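Local coordinates for protein Baccell_00875 (Bacteroides cellulosilyticus DSM 14838, PDB 5NO8) that probably acts as a polysaccharide lyase that removes L-rhamnose caps linked to glucuronic acid on complex arabinogalactan proteins, at residues 366-371 / 393-398; 401-406 / 416-421; 449-454 / 475-480; 488-493 / 542-547; 495-500 / 556-561. All blocks are in the same frame, centred on the assembly; numbering follows the deposited sequence.

Contact 1: residues 366-371 / 393-398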
# COMPACT_ATOMS: atom_id res chain seq x y z
N TYR A 366 14.68 18.98 -11.08
CA TYR A 366 14.60 18.36 -9.73
C TYR A 366 14.85 16.87 -9.92
O TYR A 366 14.18 16.22 -10.74
CB TYR A 366 13.23 18.59 -9.11
CG TYR A 366 12.87 20.06 -8.92
CD1 TYR A 366 13.67 20.90 -8.12
CD2 TYR A 366 11.76 20.60 -9.53
CE1 TYR A 366 13.36 22.24 -7.96
CE2 TYR A 366 11.44 21.94 -9.36
CZ TYR A 366 12.24 22.76 -8.59
OH TYR A 366 11.87 24.09 -8.47
N MET A 367 15.79 16.33 -9.16
CA MET A 367 16.37 15.02 -9.45
C MET A 367 16.32 14.07 -8.26
O MET A 367 16.17 14.47 -7.13
CB MET A 367 17.78 15.23 -9.94
CG MET A 367 17.73 15.88 -11.31
SD MET A 367 19.35 16.14 -11.99
CE MET A 367 19.87 14.43 -12.19
N VAL A 368 16.46 12.79 -8.59
CA VAL A 368 16.62 11.73 -7.60
C VAL A 368 17.80 12.04 -6.73
O VAL A 368 18.83 12.53 -7.21
CB VAL A 368 16.79 10.36 -8.30
CG1 VAL A 368 17.06 9.24 -7.28
CG2 VAL A 368 15.56 10.04 -9.11
N TYR A 369 17.68 11.75 -5.44
CA TYR A 369 18.72 12.06 -4.48
C TYR A 369 19.02 10.85 -3.63
O TYR A 369 18.10 10.15 -3.20
CB TYR A 369 18.24 13.20 -3.56
CG TYR A 369 19.30 13.82 -2.68
CD1 TYR A 369 20.11 14.85 -3.15
CD2 TYR A 369 19.47 13.41 -1.36
CE1 TYR A 369 21.06 15.43 -2.33
CE2 TYR A 369 20.43 13.98 -0.53
CZ TYR A 369 21.22 15.00 -1.03
OH TYR A 369 22.15 15.59 -0.24
N ASP A 370 20.31 10.63 -3.39
CA ASP A 370 20.77 9.51 -2.58
C ASP A 370 21.02 9.99 -1.18
O ASP A 370 21.99 10.73 -0.93
CB ASP A 370 22.05 8.91 -3.19
CG ASP A 370 22.52 7.65 -2.46
OD1 ASP A 370 22.17 7.41 -1.29
OD2 ASP A 370 23.23 6.85 -3.09
N ASN A 371 20.15 9.59 -0.26
CA ASN A 371 20.25 10.05 1.14
C ASN A 371 21.42 9.45 1.90
O ASN A 371 21.87 10.06 2.86
CB ASN A 371 18.96 9.80 1.91
CG ASN A 371 17.81 10.64 1.36
OD1 ASN A 371 16.71 10.15 1.20
ND2 ASN A 371 18.08 11.89 1.09
N ALA A 393 9.56 12.47 -15.99
CA ALA A 393 8.51 11.53 -15.61
C ALA A 393 7.96 11.85 -14.21
O ALA A 393 7.56 12.99 -13.96
CB ALA A 393 9.00 10.08 -15.73
N GLU A 394 7.98 10.89 -13.28
CA GLU A 394 7.38 11.12 -11.98
C GLU A 394 8.08 12.21 -11.17
O GLU A 394 7.51 12.69 -10.18
CB GLU A 394 7.39 9.83 -11.13
CG GLU A 394 6.36 8.80 -11.48
CD GLU A 394 6.75 7.85 -12.61
OE1 GLU A 394 7.74 8.09 -13.36
OE2 GLU A 394 6.03 6.83 -12.73
N ARG A 395 9.32 12.56 -11.52
CA ARG A 395 10.06 13.65 -10.83
C ARG A 395 9.42 15.04 -11.03
O ARG A 395 9.71 15.96 -10.27
CB ARG A 395 11.53 13.69 -11.23
CG ARG A 395 12.49 12.81 -10.45
CD ARG A 395 12.14 11.33 -10.48
NE ARG A 395 12.24 10.78 -11.83
CZ ARG A 395 11.79 9.58 -12.19
NH1 ARG A 395 11.20 8.77 -11.30
NH2 ARG A 395 11.91 9.19 -13.46
N LEU A 396 8.52 15.17 -12.02
CA LEU A 396 7.62 16.33 -12.13
C LEU A 396 6.87 16.70 -10.84
O LEU A 396 6.54 17.87 -10.63
CB LEU A 396 6.61 16.18 -13.27
CG LEU A 396 7.07 16.61 -14.68
CD1 LEU A 396 7.04 18.14 -14.76
CD2 LEU A 396 8.45 16.10 -15.06
N GLY A 397 6.58 15.71 -9.99
CA GLY A 397 5.91 15.96 -8.74
C GLY A 397 6.63 16.94 -7.85
O GLY A 397 5.97 17.69 -7.14
N MET A 398 7.96 16.96 -7.89
CA MET A 398 8.73 17.97 -7.13
C MET A 398 8.41 19.40 -7.58
O MET A 398 8.23 20.29 -6.74
CB MET A 398 10.21 17.70 -7.20
CG MET A 398 10.58 16.50 -6.31
SD MET A 398 12.30 16.14 -6.23
CE MET A 398 12.46 15.10 -7.69
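Y366 and M398 each turn CG anti to the carbonyl carbon (chi1 -60° and -74°), and the two side chains pass flank to flank, running opposite ways, with Y366 CB 3.7 Å from M398 CB. M398 then runs extended to SD, and the bend at chi3 (-86°) carries the methyl back onto the backbone of 366-367: CE lies 3.7 Å from Y366 O and 3.8 Å from M367 O. The contact thus lays the extended chain leading into strand 369-370 against the 3-10 segment 394-395 and the start of the helix that continues to 409, in a domain built largely of helices. R395, folded at chi2 and chi3, contributes methylenes to this packing: CB sits 3.7 Å from Y366 O, and CD meets V368 CG2 at 3.9 Å. Its guanidinium is engaged elsewhere, by hydrogen bonding to N678 and a salt bridge to D390. Beyond M398, the Y366 ring meets that of Y421, and its OH hydrogen-bonds to S417.

Contact 2: residues 401-406 / 416-421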
# COMPACT_ATOMS: atom_id res chain seq x y z
N LEU A 401 4.75 20.11 -6.38
CA LEU A 401 4.76 20.40 -4.96
C LEU A 401 5.27 21.83 -4.69
O LEU A 401 4.64 22.58 -3.90
CB LEU A 401 5.67 19.44 -4.20
CG LEU A 401 5.84 19.75 -2.71
CD1 LEU A 401 4.50 19.81 -2.01
CD2 LEU A 401 6.76 18.72 -2.07
N LEU A 402 6.41 22.19 -5.28
CA LEU A 402 6.97 23.53 -5.03
C LEU A 402 6.02 24.65 -5.45
O LEU A 402 5.95 25.67 -4.75
CB LEU A 402 8.35 23.71 -5.60
CG LEU A 402 9.51 23.34 -4.67
CD1 LEU A 402 9.44 21.92 -4.12
CD2 LEU A 402 10.83 23.58 -5.37
N VAL A 403 5.27 24.46 -6.54
CA VAL A 403 4.21 25.43 -6.90
C VAL A 403 3.16 25.55 -5.81
O VAL A 403 2.78 26.66 -5.42
CB VAL A 403 3.46 25.09 -8.21
CG1 VAL A 403 2.35 26.10 -8.44
CG2 VAL A 403 4.42 25.07 -9.37
N LYS A 404 2.63 24.42 -5.32
CA LYS A 404 1.57 24.49 -4.34
C LYS A 404 2.08 25.19 -3.08
O LYS A 404 1.39 26.02 -2.51
CB LYS A 404 0.99 23.10 -4.03
CG LYS A 404 0.21 22.55 -5.20
CD LYS A 404 -0.55 21.29 -4.85
CE LYS A 404 -1.23 20.73 -6.08
NZ LYS A 404 -2.20 19.69 -5.69
N GLN A 405 3.31 24.87 -2.68
CA GLN A 405 3.90 25.50 -1.50
C GLN A 405 4.17 27.01 -1.76
O GLN A 405 3.97 27.85 -0.88
CB GLN A 405 5.18 24.81 -1.06
CG GLN A 405 5.72 25.29 0.28
CD GLN A 405 4.91 24.90 1.52
OE1 GLN A 405 3.79 24.41 1.45
NE2 GLN A 405 5.49 25.18 2.68
N TYR A 406 4.57 27.36 -2.97
CA TYR A 406 4.67 28.76 -3.36
C TYR A 406 3.34 29.48 -3.22
O TYR A 406 3.28 30.61 -2.70
CB TYR A 406 5.23 28.90 -4.79
CG TYR A 406 5.20 30.35 -5.17
CD1 TYR A 406 6.20 31.21 -4.75
CD2 TYR A 406 4.11 30.88 -5.84
CE1 TYR A 406 6.14 32.58 -5.04
CE2 TYR A 406 4.04 32.24 -6.14
CZ TYR A 406 5.06 33.08 -5.74
OH TYR A 406 4.98 34.43 -6.02
N GLN A 416 11.71 31.50 -8.23
CA GLN A 416 12.90 31.52 -9.09
C GLN A 416 13.36 30.12 -9.45
O GLN A 416 13.73 29.85 -10.59
CB GLN A 416 14.05 32.32 -8.47
CG GLN A 416 13.84 33.83 -8.55
CD GLN A 416 13.31 34.29 -9.91
OE1 GLN A 416 13.94 34.04 -10.95
NE2 GLN A 416 12.11 34.91 -9.92
N SER A 417 13.29 29.22 -8.48
CA SER A 417 13.60 27.82 -8.73
C SER A 417 12.64 27.21 -9.77
O SER A 417 13.09 26.49 -10.66
CB SER A 417 13.55 27.05 -7.39
OG SER A 417 13.65 25.65 -7.59
N LEU A 418 11.35 27.48 -9.61
CA LEU A 418 10.30 26.96 -10.46
C LEU A 418 10.37 27.49 -11.89
O LEU A 418 10.11 26.73 -12.84
CB LEU A 418 8.93 27.25 -9.90
CG LEU A 418 8.54 26.37 -8.70
CD1 LEU A 418 7.38 27.02 -7.97
CD2 LEU A 418 8.16 24.95 -9.16
N LEU A 419 10.70 28.77 -12.06
CA LEU A 419 10.87 29.32 -13.43
C LEU A 419 11.97 28.58 -14.17
O LEU A 419 11.83 28.28 -15.36
CB LEU A 419 11.11 30.84 -13.40
CG LEU A 419 9.85 31.61 -12.99
CD1 LEU A 419 10.22 33.02 -12.54
CD2 LEU A 419 8.80 31.68 -14.08
N ARG A 420 13.04 28.25 -13.46
CA ARG A 420 14.11 27.47 -14.03
C ARG A 420 13.70 26.05 -14.36
O ARG A 420 14.10 25.51 -15.40
CB ARG A 420 15.31 27.43 -13.11
CG ARG A 420 16.05 28.75 -13.06
CD ARG A 420 17.16 28.70 -12.04
NE ARG A 420 18.09 27.60 -12.31
CZ ARG A 420 18.54 26.71 -11.42
NH1 ARG A 420 18.21 26.77 -10.12
NH2 ARG A 420 19.37 25.75 -11.83
N TYR A 421 12.93 25.44 -13.46
CA TYR A 421 12.46 24.10 -13.71
C TYR A 421 11.57 24.03 -14.93
O TYR A 421 11.77 23.18 -15.81
CB TYR A 421 11.66 23.56 -12.50
CG TYR A 421 11.27 22.13 -12.68
CD1 TYR A 421 12.23 21.16 -12.98
CD2 TYR A 421 9.96 21.72 -12.53
CE1 TYR A 421 11.89 19.84 -13.14
CE2 TYR A 421 9.62 20.39 -12.64
CZ TYR A 421 10.60 19.46 -12.97
OH TYR A 421 10.25 18.13 -13.10
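L418 reaches across from helix 412-429 and plugs the surface of helix 396-409 beside L402 and V403. Its CB points at the partner helix, and CG, set anti to the carbonyl carbon (chi1 -74°), comes 4.1 Å from L402 CB. There the side chain forks. CD1 reaches in to the backbone of the other helix, 3.6 Å from V403 N and 3.7 Å from L402 C, with Y406 CB more distant at 4.3 Å. CD2 stays among side chains, 3.7 Å from V403 CG2 and 3.8 Å from L402 CB. V403 and L418 meet roughly perpendicular to one another. The valine CG2 touches both leucine methyls, CD1 being slightly farther from it than CD2. L402 CD2 makes a looser contact with S417 OG (4.1 Å), a hydroxyl whose polar partner is Y366. The short helical segments run roughly antiparallel, their directions 147° apart, as expected of a helical hairpin joined by a brief turn, and the interface is wholly van der Waals. Around it, helix 448-465 receives V403 and Y406 through V464, helix 338-352 packs on L402 through I349, and helix 682-692 lies against L401, leaving this hairpin bedded among three other helices.

Contact 3: residues 449-454 / 475-480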
# COMPACT_ATOMS: atom_id res chain seq x y z
N TYR A 449 1.72 8.73 -19.34
CA TYR A 449 1.69 9.23 -17.96
C TYR A 449 2.40 10.57 -17.86
O TYR A 449 1.93 11.49 -17.17
CB TYR A 449 2.36 8.23 -17.00
CG TYR A 449 1.59 6.95 -16.73
CD1 TYR A 449 0.45 6.96 -15.94
CD2 TYR A 449 2.03 5.71 -17.23
CE1 TYR A 449 -0.26 5.80 -15.67
CE2 TYR A 449 1.33 4.52 -16.94
CZ TYR A 449 0.18 4.58 -16.16
OH TYR A 449 -0.56 3.46 -15.86
N ASN A 450 3.52 10.70 -18.56
CA ASN A 450 4.41 11.83 -18.38
C ASN A 450 3.76 13.14 -18.81
O ASN A 450 4.07 14.19 -18.25
CB ASN A 450 5.73 11.64 -19.14
CG ASN A 450 6.52 10.44 -18.65
OD1 ASN A 450 6.23 9.86 -17.60
ND2 ASN A 450 7.55 10.08 -19.42
N TYR A 451 2.83 13.07 -19.77
CA TYR A 451 2.18 14.27 -20.32
C TYR A 451 1.24 14.95 -19.32
O TYR A 451 1.10 16.18 -19.34
CB TYR A 451 1.35 13.91 -21.55
CG TYR A 451 2.18 13.54 -22.76
CD1 TYR A 451 2.88 12.33 -22.81
CD2 TYR A 451 2.27 14.41 -23.87
CE1 TYR A 451 3.64 11.99 -23.91
CE2 TYR A 451 3.03 14.08 -24.98
CZ TYR A 451 3.71 12.87 -25.00
OH TYR A 451 4.48 12.51 -26.09
N MET A 452 0.55 14.15 -18.51
CA MET A 452 -0.39 14.69 -17.52
C MET A 452 0.33 15.52 -16.49
O MET A 452 -0.19 16.54 -16.05
CB MET A 452 -1.13 13.57 -16.80
CG MET A 452 -1.95 12.65 -17.68
SD MET A 452 -3.02 13.54 -18.86
CE MET A 452 -1.95 13.67 -20.28
N TRP A 453 1.50 15.05 -16.10
CA TRP A 453 2.27 15.68 -15.02
C TRP A 453 2.95 16.95 -15.52
O TRP A 453 2.98 17.95 -14.82
CB TRP A 453 3.28 14.70 -14.45
CG TRP A 453 2.65 13.44 -13.91
CD1 TRP A 453 1.44 13.33 -13.27
CD2 TRP A 453 3.19 12.13 -13.98
NE1 TRP A 453 1.21 12.03 -12.93
CE2 TRP A 453 2.27 11.26 -13.36
CE3 TRP A 453 4.37 11.59 -14.50
CZ2 TRP A 453 2.49 9.88 -13.24
CZ3 TRP A 453 4.59 10.22 -14.40
CH2 TRP A 453 3.65 9.38 -13.76
N VAL A 454 3.46 16.91 -16.76
CA VAL A 454 3.96 18.12 -17.40
C VAL A 454 2.85 19.16 -17.55
O VAL A 454 3.08 20.32 -17.26
CB VAL A 454 4.63 17.82 -18.76
CG1 VAL A 454 4.87 19.12 -19.55
CG2 VAL A 454 5.94 17.12 -18.54
N TYR A 475 -2.45 23.08 -22.22
CA TYR A 475 -3.47 22.65 -23.17
C TYR A 475 -2.88 21.86 -24.36
O TYR A 475 -3.42 20.80 -24.70
CB TYR A 475 -4.25 23.87 -23.66
CG TYR A 475 -5.11 23.62 -24.87
CD1 TYR A 475 -6.34 22.98 -24.75
CD2 TYR A 475 -4.71 24.06 -26.14
CE1 TYR A 475 -7.15 22.76 -25.87
CE2 TYR A 475 -5.50 23.84 -27.26
CZ TYR A 475 -6.72 23.20 -27.11
OH TYR A 475 -7.51 22.96 -28.21
N LYS A 476 -1.79 22.35 -24.94
CA LYS A 476 -1.11 21.73 -26.10
C LYS A 476 -0.38 20.42 -25.76
O LYS A 476 -0.27 19.52 -26.59
CB LYS A 476 -0.10 22.70 -26.73
N THR A 477 0.14 20.35 -24.54
CA THR A 477 0.66 19.10 -24.01
C THR A 477 -0.45 18.06 -23.92
O THR A 477 -0.26 16.91 -24.33
CB THR A 477 1.34 19.32 -22.66
OG1 THR A 477 2.42 20.24 -22.83
CG2 THR A 477 1.89 17.99 -22.08
N LEU A 478 -1.61 18.44 -23.39
CA LEU A 478 -2.72 17.52 -23.31
C LEU A 478 -3.22 17.10 -24.70
O LEU A 478 -3.58 15.93 -24.89
CB LEU A 478 -3.86 18.09 -22.48
CG LEU A 478 -3.60 18.23 -20.97
CD1 LEU A 478 -4.81 18.87 -20.32
CD2 LEU A 478 -3.28 16.87 -20.35
N LYS A 479 -3.21 18.02 -25.65
CA LYS A 479 -3.62 17.68 -27.03
C LYS A 479 -2.66 16.71 -27.70
O LYS A 479 -3.09 15.79 -28.38
CB LYS A 479 -3.74 18.96 -27.88
CG LYS A 479 -4.86 19.89 -27.45
CD LYS A 479 -6.26 19.30 -27.44
CE LYS A 479 -6.67 18.72 -28.80
NZ LYS A 479 -8.15 18.67 -28.95
N SER A 480 -1.36 16.93 -27.51
CA SER A 480 -0.31 16.04 -28.00
C SER A 480 -0.50 14.66 -27.41
O SER A 480 -0.30 13.65 -28.11
CB SER A 480 1.06 16.59 -27.64
OG SER A 480 2.12 15.75 -28.07
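Y451 directs its ring alongside helix 469-485, where one ring edge meets polar atoms near the ring plane. With CG anti to the carbonyl carbon (chi1 -70°), the ring is carried along the partner helix, bringing CD2 to 3.6 Å from T477 O and CE2 to 3.6 Å from S480 OG. T477 has its methyl anti to the backbone N and its hydroxyl anti to the carbonyl carbon; CG2 therefore faces helix 448-465, 3.4 Å from Y451 O and 4.1 Å from V454 CG1, while OG1 turns to D473 and Q430. M452 leaves its helix away from the partner but doubles back at chi2 and bends again at chi3 (91°). Its CE ends 3.5 Å from L478 CD2, closer than usual for two carbons, and the two side chains meet roughly perpendicular. S480 OG is hydrogen-bonded to Q484, and Y451 OH to N446 and the backbone of T436. A leucine at Y451 would probably open a gap beside S480, where CE2 and the outer ring are lost, and leave N446 and the T436 amide without their phenolic partner. The segments run antiparallel (168°) with axes 8.9 Å apart. Helix 509-529 packs on L478 through L515 and F519, and the loop residue A491 touches M452 from another side.

Contact 4: residues 488-493 / 542-547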
# COMPACT_ATOMS: atom_id res chain seq x y z
N GLY A 488 -8.60 6.57 -24.05
CA GLY A 488 -8.85 5.58 -22.99
C GLY A 488 -7.63 5.20 -22.17
O GLY A 488 -7.60 4.09 -21.64
N PHE A 489 -6.63 6.09 -22.09
CA PHE A 489 -5.43 5.83 -21.28
C PHE A 489 -5.79 6.26 -19.84
O PHE A 489 -6.23 7.40 -19.62
CB PHE A 489 -4.23 6.62 -21.82
CG PHE A 489 -2.88 6.15 -21.31
CD1 PHE A 489 -2.44 6.47 -20.01
CD2 PHE A 489 -2.00 5.46 -22.14
CE1 PHE A 489 -1.19 6.07 -19.56
CE2 PHE A 489 -0.74 5.07 -21.70
CZ PHE A 489 -0.33 5.36 -20.40
N TYR A 490 -5.58 5.36 -18.88
CA TYR A 490 -5.95 5.59 -17.49
C TYR A 490 -4.80 6.28 -16.76
O TYR A 490 -4.18 5.72 -15.83
CB TYR A 490 -6.32 4.28 -16.81
CG TYR A 490 -7.65 3.72 -17.21
CD1 TYR A 490 -7.90 3.27 -18.52
CD2 TYR A 490 -8.68 3.62 -16.29
CE1 TYR A 490 -9.15 2.76 -18.87
CE2 TYR A 490 -9.93 3.10 -16.63
CZ TYR A 490 -10.16 2.67 -17.93
OH TYR A 490 -11.42 2.16 -18.23
N ALA A 491 -4.53 7.51 -17.15
CA ALA A 491 -3.35 8.22 -16.66
C ALA A 491 -3.64 8.71 -15.24
O ALA A 491 -4.78 8.98 -14.90
CB ALA A 491 -3.03 9.40 -17.56
N ILE A 492 -2.57 8.86 -14.46
CA ILE A 492 -2.67 9.34 -13.10
C ILE A 492 -2.69 10.88 -13.08
O ILE A 492 -1.83 11.54 -13.67
CB ILE A 492 -1.48 8.86 -12.26
CG1 ILE A 492 -1.46 7.32 -12.19
CG2 ILE A 492 -1.56 9.47 -10.85
CD1 ILE A 492 -0.10 6.76 -11.87
N GLY A 493 -3.67 11.42 -12.37
CA GLY A 493 -3.74 12.86 -12.13
C GLY A 493 -3.98 13.63 -13.42
O GLY A 493 -3.31 14.63 -13.69
N GLN A 542 -4.11 -0.52 -8.01
CA GLN A 542 -4.73 0.67 -7.48
C GLN A 542 -4.48 1.94 -8.29
O GLN A 542 -5.36 2.81 -8.33
CB GLN A 542 -4.34 0.85 -6.01
CG GLN A 542 -4.83 2.16 -5.37
CD GLN A 542 -3.79 3.24 -5.39
OE1 GLN A 542 -2.68 3.04 -5.85
NE2 GLN A 542 -4.15 4.41 -4.87
N SER A 543 -3.32 2.07 -8.93
CA SER A 543 -3.07 3.26 -9.74
C SER A 543 -3.53 3.13 -11.21
O SER A 543 -3.14 3.93 -12.05
CB SER A 543 -1.63 3.76 -9.62
OG SER A 543 -0.69 2.94 -10.30
N ILE A 544 -4.36 2.12 -11.50
CA ILE A 544 -5.30 2.15 -12.65
C ILE A 544 -6.71 2.51 -12.19
O ILE A 544 -7.34 3.40 -12.74
CB ILE A 544 -5.32 0.78 -13.37
CG1 ILE A 544 -3.93 0.49 -13.95
CG2 ILE A 544 -6.43 0.73 -14.44
CD1 ILE A 544 -3.74 -0.96 -14.36
N VAL A 545 -7.19 1.84 -11.14
CA VAL A 545 -8.54 2.04 -10.65
C VAL A 545 -8.72 3.45 -10.07
O VAL A 545 -9.68 4.16 -10.38
CB VAL A 545 -8.93 0.98 -9.58
CG1 VAL A 545 -10.31 1.26 -8.99
CG2 VAL A 545 -8.88 -0.42 -10.19
N ALA A 546 -7.78 3.87 -9.22
CA ALA A 546 -7.96 5.17 -8.54
C ALA A 546 -7.99 6.33 -9.54
O ALA A 546 -8.87 7.17 -9.44
CB ALA A 546 -6.91 5.41 -7.47
N PRO A 547 -7.05 6.36 -10.50
CA PRO A 547 -7.12 7.44 -11.51
C PRO A 547 -8.40 7.49 -12.35
O PRO A 547 -8.83 8.59 -12.71
CB PRO A 547 -5.95 7.13 -12.42
CG PRO A 547 -4.96 6.50 -11.51
CD PRO A 547 -5.79 5.62 -10.62
O HOH W 1 -2.90 3.85 -14.73
O HOH W 2 -6.63 10.53 -13.53
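I492 and P547 supply the main apolar pairing, running abreast in a common direction with I492 CG1 3.7 Å from P547 CG. I492 CD1 also brushes S543 CB at 4.1 Å, and Y490 lies nearly perpendicular to I544, its CD2 4.1 Å from I544 CG2. A closer contact involves the backbone: A491 O is 3.3 Å from P547 CB. Proline has no N-H to give to the preceding turn, and helix 542-559 is kinked there; the loop 488-493, folded into an inverse gamma turn centred on Y490, packs against this stretch of the helix. Water-mediated bonds make up the polar side. One water donates to S543 O (2.7 Å) and to Y490 O, the latter at an unusually short 2.5 Å. A second lies 2.8 Å from A491 O and 3.0 Å from P547 O, though other acceptors compete for its two protons and not all of these bonds need be made at once. The Y490 ring stacks on F526 and its OH bonds to N529; S543 OG bonds to E541 and to a glycerol, probably from the crystallisation liquor.

Contact 5: residues 495-500 / 556-561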
# COMPACT_ATOMS: atom_id res chain seq x y z
N PRO A 495 -5.29 16.38 -15.21
CA PRO A 495 -5.67 17.64 -14.54
C PRO A 495 -6.97 18.29 -15.07
O PRO A 495 -6.93 19.37 -15.67
CB PRO A 495 -4.44 18.52 -14.77
CG PRO A 495 -3.90 18.06 -16.07
CD PRO A 495 -4.14 16.58 -16.11
N VAL A 496 -8.10 17.64 -14.82
CA VAL A 496 -9.39 18.08 -15.37
C VAL A 496 -9.84 19.44 -14.82
O VAL A 496 -10.05 20.39 -15.58
CB VAL A 496 -10.49 17.01 -15.14
CG1 VAL A 496 -11.87 17.50 -15.56
CG2 VAL A 496 -10.14 15.72 -15.86
N ARG A 497 -10.02 19.52 -13.51
CA ARG A 497 -10.45 20.77 -12.88
C ARG A 497 -9.43 21.87 -13.06
O ARG A 497 -9.80 23.02 -13.35
CB ARG A 497 -10.69 20.58 -11.39
CG ARG A 497 -11.79 19.61 -11.07
CD ARG A 497 -12.39 19.90 -9.70
NE ARG A 497 -13.35 21.00 -9.77
CZ ARG A 497 -14.02 21.48 -8.73
NH1 ARG A 497 -13.84 20.99 -7.50
NH2 ARG A 497 -14.88 22.48 -8.91
N LEU A 498 -8.15 21.53 -12.89
CA LEU A 498 -7.07 22.50 -12.97
C LEU A 498 -6.96 23.07 -14.40
O LEU A 498 -6.89 24.27 -14.60
CB LEU A 498 -5.76 21.85 -12.58
CG LEU A 498 -4.49 22.68 -12.73
CD1 LEU A 498 -4.53 23.95 -11.89
CD2 LEU A 498 -3.30 21.82 -12.37
N GLY A 499 -6.94 22.18 -15.39
CA GLY A 499 -6.82 22.59 -16.79
C GLY A 499 -7.99 23.46 -17.24
O GLY A 499 -7.78 24.54 -17.81
N LEU A 500 -9.20 23.01 -17.00
CA LEU A 500 -10.39 23.79 -17.37
C LEU A 500 -10.53 25.11 -16.61
O LEU A 500 -10.93 26.12 -17.21
CB LEU A 500 -11.68 22.98 -17.18
CG LEU A 500 -11.84 21.77 -18.10
CD1 LEU A 500 -13.15 21.10 -17.77
CD2 LEU A 500 -11.78 22.17 -19.57
N TYR A 556 -17.41 14.94 -13.39
CA TYR A 556 -18.70 15.26 -12.81
C TYR A 556 -18.75 16.69 -12.25
O TYR A 556 -19.74 17.41 -12.46
CB TYR A 556 -19.11 14.27 -11.71
CG TYR A 556 -20.38 14.68 -11.04
CD1 TYR A 556 -21.61 14.53 -11.69
CD2 TYR A 556 -20.38 15.29 -9.78
CE1 TYR A 556 -22.79 14.92 -11.08
CE2 TYR A 556 -21.55 15.71 -9.19
CZ TYR A 556 -22.75 15.52 -9.85
OH TYR A 556 -23.91 15.90 -9.26
N LEU A 557 -17.72 17.07 -11.49
CA LEU A 557 -17.73 18.38 -10.85
C LEU A 557 -17.69 19.51 -11.89
O LEU A 557 -18.20 20.59 -11.62
CB LEU A 557 -16.58 18.52 -9.85
CG LEU A 557 -16.72 17.64 -8.59
CD1 LEU A 557 -15.40 17.54 -7.81
CD2 LEU A 557 -17.82 18.14 -7.68
N GLU A 558 -17.11 19.25 -13.06
CA GLU A 558 -17.08 20.22 -14.15
C GLU A 558 -18.33 20.23 -15.05
O GLU A 558 -18.66 21.27 -15.62
CB GLU A 558 -15.83 20.00 -15.02
CG GLU A 558 -14.51 20.23 -14.28
CD GLU A 558 -14.34 21.66 -13.82
OE1 GLU A 558 -14.50 22.59 -14.64
OE2 GLU A 558 -14.04 21.86 -12.62
N THR A 559 -19.00 19.09 -15.21
CA THR A 559 -20.15 19.00 -16.14
C THR A 559 -21.52 18.80 -15.48
O THR A 559 -22.53 19.09 -16.09
CB THR A 559 -19.99 17.81 -17.11
OG1 THR A 559 -19.97 16.59 -16.35
CG2 THR A 559 -18.73 17.93 -17.92
N GLY A 560 -21.56 18.22 -14.28
CA GLY A 560 -22.81 17.82 -13.66
C GLY A 560 -23.54 16.65 -14.30
O GLY A 560 -24.67 16.38 -13.92
N SER A 561 -22.91 15.92 -15.24
CA SER A 561 -23.58 14.79 -15.91
C SER A 561 -23.59 13.59 -14.97
O SER A 561 -22.52 13.04 -14.67
CB SER A 561 -22.87 14.41 -17.22
OG SER A 561 -22.62 15.53 -18.04
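E558 carries both halves of this contact, meeting aliphatic groups on one side and R497 on the other. In the more buried part, E558 CG packs 3.8 Å from L500 CD1 and 4.0 Å from V496 CG1, both on helix 496-505, and OE1 also touches L500 CD1 at 3.7 Å. On the more solvent-accessible side, where R497, L557 and E558 are all partly exposed, R497 bends at chi3 (81°) and gives NE to E558 OE2, 3.1 Å away, in a nearly straight hydrogen bond (166°) that is also a salt bridge. OE2 lies at the guanidinium edge, close to its plane, though the carboxylate plane is turned 50° from it. L557 CB sits over the centre of one guanidinium face, 4.0 Å above it. A methionine at R497 would probably leave the E558 carboxylate without its charged mate and L557 without the flat group beneath it. Hydrocarbon from V496 and L500 on one flank probably raises the value of the R497 charge to the carboxylate, while partial exposure lets solvent share in stabilising it.

Contacts 1 to 4 are buried, whereas contact 5 is only partly so and alone relies on a direct salt bridge between its segments. Contacts 1 and 2 share helix 396-409, the first against an extended chain and the second against the next helix; both are van der Waals packing, as is the helix pair of contact 3. Contact 4, nearest the chain centre at about 16 Å from its own centre, adds bridging waters where a loop meets a kinked helix. It shares helix 542-559 with contact 5, whose centre is about 28 Å out. A393 on N450 joins contacts 1 and 3, and Y449 beside I492 joins 3 and 4, so helix 448-465 links them.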